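LbaCas13a H328A (C2c2) (Lachnospiraceae bacterium NK4A179, PDB 5WLH) binds a CRISPR guide RNA and, as a Cas13a-type nuclease, probably cleaves target and bystander RNA under its direction. Local coordinates at residues V1299-V1304 against I1328-N1334. Residues are numbered along the deposited sequence; the frame is centred on the assembly and turned at random.
Sequences VRFEFV and ITIREKN. With nucleotides of chain B.
Glu1302 and Thr1329 face each other as an antiparallel hydrogen-bonded pair and give a worked example of strand register fixed by reciprocal backbone bonds. Glu1302 N donates to Thr1329 O at 2.8 Å, from above that carbonyl's plane, and Thr1329 N returns a 2.9 Å bond to Glu1302 O; beyond the pair, Arg1331 N reaches Arg1300 O almost straight (N-H...O 171°).

Past the end of strand 1321-1330 two arginines converge on the loop. Arg1300, extended from CG to NE, runs beside Arg1331 in the same direction, and its CD sits 3.4 Å above the centre of the Arg1331 guanidinium. Arg1300 NH1 and Arg1331 NH2 then approach Asn1334 O from opposite faces of its carbonyl plane, at 2.9 and 3.1 Å respectively, so one backbone oxygen bridges two like charges. A bend at chi3 (68°) turns NE and NH2 of Arg1331 toward the carbonyls of its own loop, where NE also bonds Lys1333 O. Glu1302 OE1 touches the aliphatic CG of Arg1331 rather than its charged end.

These strands form the first hairpin of a four-stranded antiparallel sheet, with 1321-1330 at its edge and helix 1284-1294 packing against Phe1301 and Phe1303.

Among the apolar contacts, Ile1328 divides its branches: CG2 meets Phe1301 CD1 at 3.6 Å, while CG1 lies by Phe1303 CE2. Both rings also meet the bound RNA. Phe1303 takes the A6 base of chain B over one face, CE1 standing 3.3 Å from N7, and its CB packs on the G5 sugar of chain B; Phe1301 presents its edge to A6 N1 of chain B.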
# COMPACT_ATOMS: atom_id res chain seq x y z
N VAL A 1299 4.71 16.89 5.30
CA VAL A 1299 5.39 17.65 4.26
C VAL A 1299 4.36 18.20 3.29
O VAL A 1299 3.31 17.59 3.06
CB VAL A 1299 6.49 16.83 3.54
CG1 VAL A 1299 7.45 16.25 4.55
CG2 VAL A 1299 5.87 15.73 2.66
N ARG A 1300 4.64 19.39 2.76
CA ARG A 1300 3.81 20.03 1.75
C ARG A 1300 4.56 19.99 0.42
O ARG A 1300 5.57 20.68 0.25
CB ARG A 1300 3.46 21.46 2.14
CG ARG A 1300 2.60 21.57 3.38
CD ARG A 1300 2.25 23.05 3.68
NE ARG A 1300 1.23 23.19 4.72
CZ ARG A 1300 1.49 23.58 5.97
NH1 ARG A 1300 2.73 23.87 6.32
NH2 ARG A 1300 0.51 23.69 6.85
N PHE A 1301 4.06 19.19 -0.52
CA PHE A 1301 4.70 19.05 -1.81
C PHE A 1301 4.47 20.26 -2.68
O PHE A 1301 3.42 20.91 -2.62
CB PHE A 1301 4.16 17.84 -2.55
CG PHE A 1301 4.50 16.54 -1.93
CD1 PHE A 1301 5.79 16.27 -1.54
CD2 PHE A 1301 3.52 15.55 -1.81
CE1 PHE A 1301 6.10 15.03 -1.01
CE2 PHE A 1301 3.83 14.33 -1.28
CZ PHE A 1301 5.13 14.07 -0.87
N GLU A 1302 5.44 20.55 -3.51
CA GLU A 1302 5.25 21.41 -4.66
C GLU A 1302 5.71 20.63 -5.87
O GLU A 1302 6.74 19.95 -5.83
CB GLU A 1302 6.02 22.73 -4.52
CG GLU A 1302 5.57 23.60 -3.34
CD GLU A 1302 4.30 24.41 -3.63
OE1 GLU A 1302 4.07 25.42 -2.91
OE2 GLU A 1302 3.54 24.05 -4.55
N PHE A 1303 4.95 20.73 -6.94
CA PHE A 1303 5.25 19.99 -8.16
C PHE A 1303 5.84 20.96 -9.17
O PHE A 1303 5.16 21.90 -9.60
CB PHE A 1303 3.98 19.33 -8.67
CG PHE A 1303 3.60 18.16 -7.85
CD1 PHE A 1303 3.08 18.32 -6.58
CD2 PHE A 1303 3.84 16.88 -8.32
CE1 PHE A 1303 2.74 17.21 -5.80
CE2 PHE A 1303 3.52 15.78 -7.55
CZ PHE A 1303 2.96 15.95 -6.31
N VAL A 1304 7.10 20.75 -9.51
CA VAL A 1304 7.82 21.68 -10.36
C VAL A 1304 8.52 20.86 -11.43
O VAL A 1304 8.10 19.74 -11.73
CB VAL A 1304 8.79 22.55 -9.54
CG1 VAL A 1304 8.00 23.44 -8.61
CG2 VAL A 1304 9.74 21.69 -8.75
N ILE A 1328 9.12 16.44 -7.83
CA ILE A 1328 8.42 16.60 -6.56
C ILE A 1328 9.40 17.24 -5.60
O ILE A 1328 10.50 16.73 -5.36
CB ILE A 1328 7.94 15.24 -6.02
CG1 ILE A 1328 7.01 14.55 -7.03
CG2 ILE A 1328 7.29 15.43 -4.67
CD1 ILE A 1328 6.75 13.06 -6.70
N THR A 1329 9.02 18.39 -5.06
CA THR A 1329 9.88 18.98 -4.07
C THR A 1329 8.98 19.38 -2.92
O THR A 1329 7.78 19.07 -2.94
CB THR A 1329 10.66 20.16 -4.65
OG1 THR A 1329 11.70 20.53 -3.73
CG2 THR A 1329 9.74 21.34 -4.92
N ILE A 1330 9.54 20.05 -1.93
CA ILE A 1330 8.79 20.46 -0.75
C ILE A 1330 8.79 21.98 -0.71
O ILE A 1330 9.79 22.60 -1.05
CB ILE A 1330 9.39 19.83 0.52
CG1 ILE A 1330 9.22 18.30 0.44
CG2 ILE A 1330 8.71 20.36 1.76
CD1 ILE A 1330 9.95 17.54 1.50
N ARG A 1331 7.64 22.55 -0.34
CA ARG A 1331 7.49 24.01 -0.28
C ARG A 1331 8.67 24.63 0.46
O ARG A 1331 9.03 24.20 1.56
CB ARG A 1331 6.18 24.37 0.41
CG ARG A 1331 5.60 25.72 -0.01
CD ARG A 1331 4.16 25.88 0.45
NE ARG A 1331 4.07 25.99 1.90
CZ ARG A 1331 2.95 26.26 2.56
NH1 ARG A 1331 1.81 26.44 1.90
NH2 ARG A 1331 2.96 26.35 3.89
N GLU A 1332 9.30 25.63 -0.17
CA GLU A 1332 10.53 26.19 0.38
C GLU A 1332 10.29 26.89 1.71
O GLU A 1332 11.20 26.93 2.56
CB GLU A 1332 11.16 27.15 -0.63
CG GLU A 1332 10.89 26.76 -2.08
CD GLU A 1332 11.51 27.71 -3.09
OE1 GLU A 1332 12.65 28.17 -2.85
OE2 GLU A 1332 10.86 28.00 -4.12
N LYS A 1333 9.09 27.41 1.92
CA LYS A 1333 8.72 28.13 3.14
C LYS A 1333 7.64 27.35 3.87
O LYS A 1333 6.55 27.14 3.33
CB LYS A 1333 8.25 29.55 2.81
CG LYS A 1333 7.33 30.17 3.83
CD LYS A 1333 7.37 31.69 3.71
CE LYS A 1333 8.40 32.29 4.67
NZ LYS A 1333 8.04 32.04 6.09
N ASN A 1334 7.95 26.92 5.10
CA ASN A 1334 7.01 26.18 5.94
C ASN A 1334 6.48 24.95 5.20
O ASN A 1334 5.27 24.72 5.13
CB ASN A 1334 5.87 27.06 6.42
CG ASN A 1334 6.36 28.18 7.32
OD1 ASN A 1334 7.36 28.02 8.01
ND2 ASN A 1334 5.67 29.31 7.31
P A B 6 -2.45 18.49 -10.04
OP1 A B 6 -2.67 18.62 -11.49
OP2 A B 6 -3.28 19.26 -9.06
O5' A B 6 -2.62 16.95 -9.64
C5' A B 6 -2.18 15.92 -10.52
C4' A B 6 -1.66 14.72 -9.74
O4' A B 6 -0.47 15.10 -9.02
C3' A B 6 -2.58 14.18 -8.66
O3' A B 6 -3.55 13.31 -9.18
C2' A B 6 -1.61 13.51 -7.70
O2' A B 6 -1.15 12.28 -8.26
C1' A B 6 -0.44 14.48 -7.76
N9 A B 6 -0.50 15.53 -6.74
C8 A B 6 -0.58 16.88 -6.95
N7 A B 6 -0.57 17.59 -5.85
C5 A B 6 -0.46 16.63 -4.85
C6 A B 6 -0.39 16.73 -3.46
N6 A B 6 -0.42 17.91 -2.83
N1 A B 6 -0.28 15.58 -2.75
C2 A B 6 -0.25 14.41 -3.40
N3 A B 6 -0.32 14.19 -4.71
C4 A B 6 -0.41 15.35 -5.38
P G B 5 0.66 15.63 -13.36
OP1 G B 5 0.04 14.54 -12.56
OP2 G B 5 0.05 16.03 -14.65
O5' G B 5 0.75 16.94 -12.48
C5' G B 5 1.28 16.92 -11.17
C4' G B 5 1.31 18.32 -10.62
O4' G B 5 2.26 19.11 -11.38
C3' G B 5 0.01 19.11 -10.73
O3' G B 5 -0.91 18.81 -9.70
C2' G B 5 0.50 20.55 -10.69
O2' G B 5 0.82 20.91 -9.35
C1' G B 5 1.79 20.45 -11.49
N9 G B 5 1.56 20.72 -12.92
C8 G B 5 1.22 19.81 -13.90
N7 G B 5 1.07 20.34 -15.09
C5 G B 5 1.33 21.69 -14.87
C6 G B 5 1.31 22.77 -15.79
O6 G B 5 1.06 22.73 -17.00
N1 G B 5 1.61 23.98 -15.16
C2 G B 5 1.90 24.12 -13.82
N2 G B 5 2.17 25.35 -13.39
N3 G B 5 1.91 23.12 -12.93
C4 G B 5 1.61 21.95 -13.54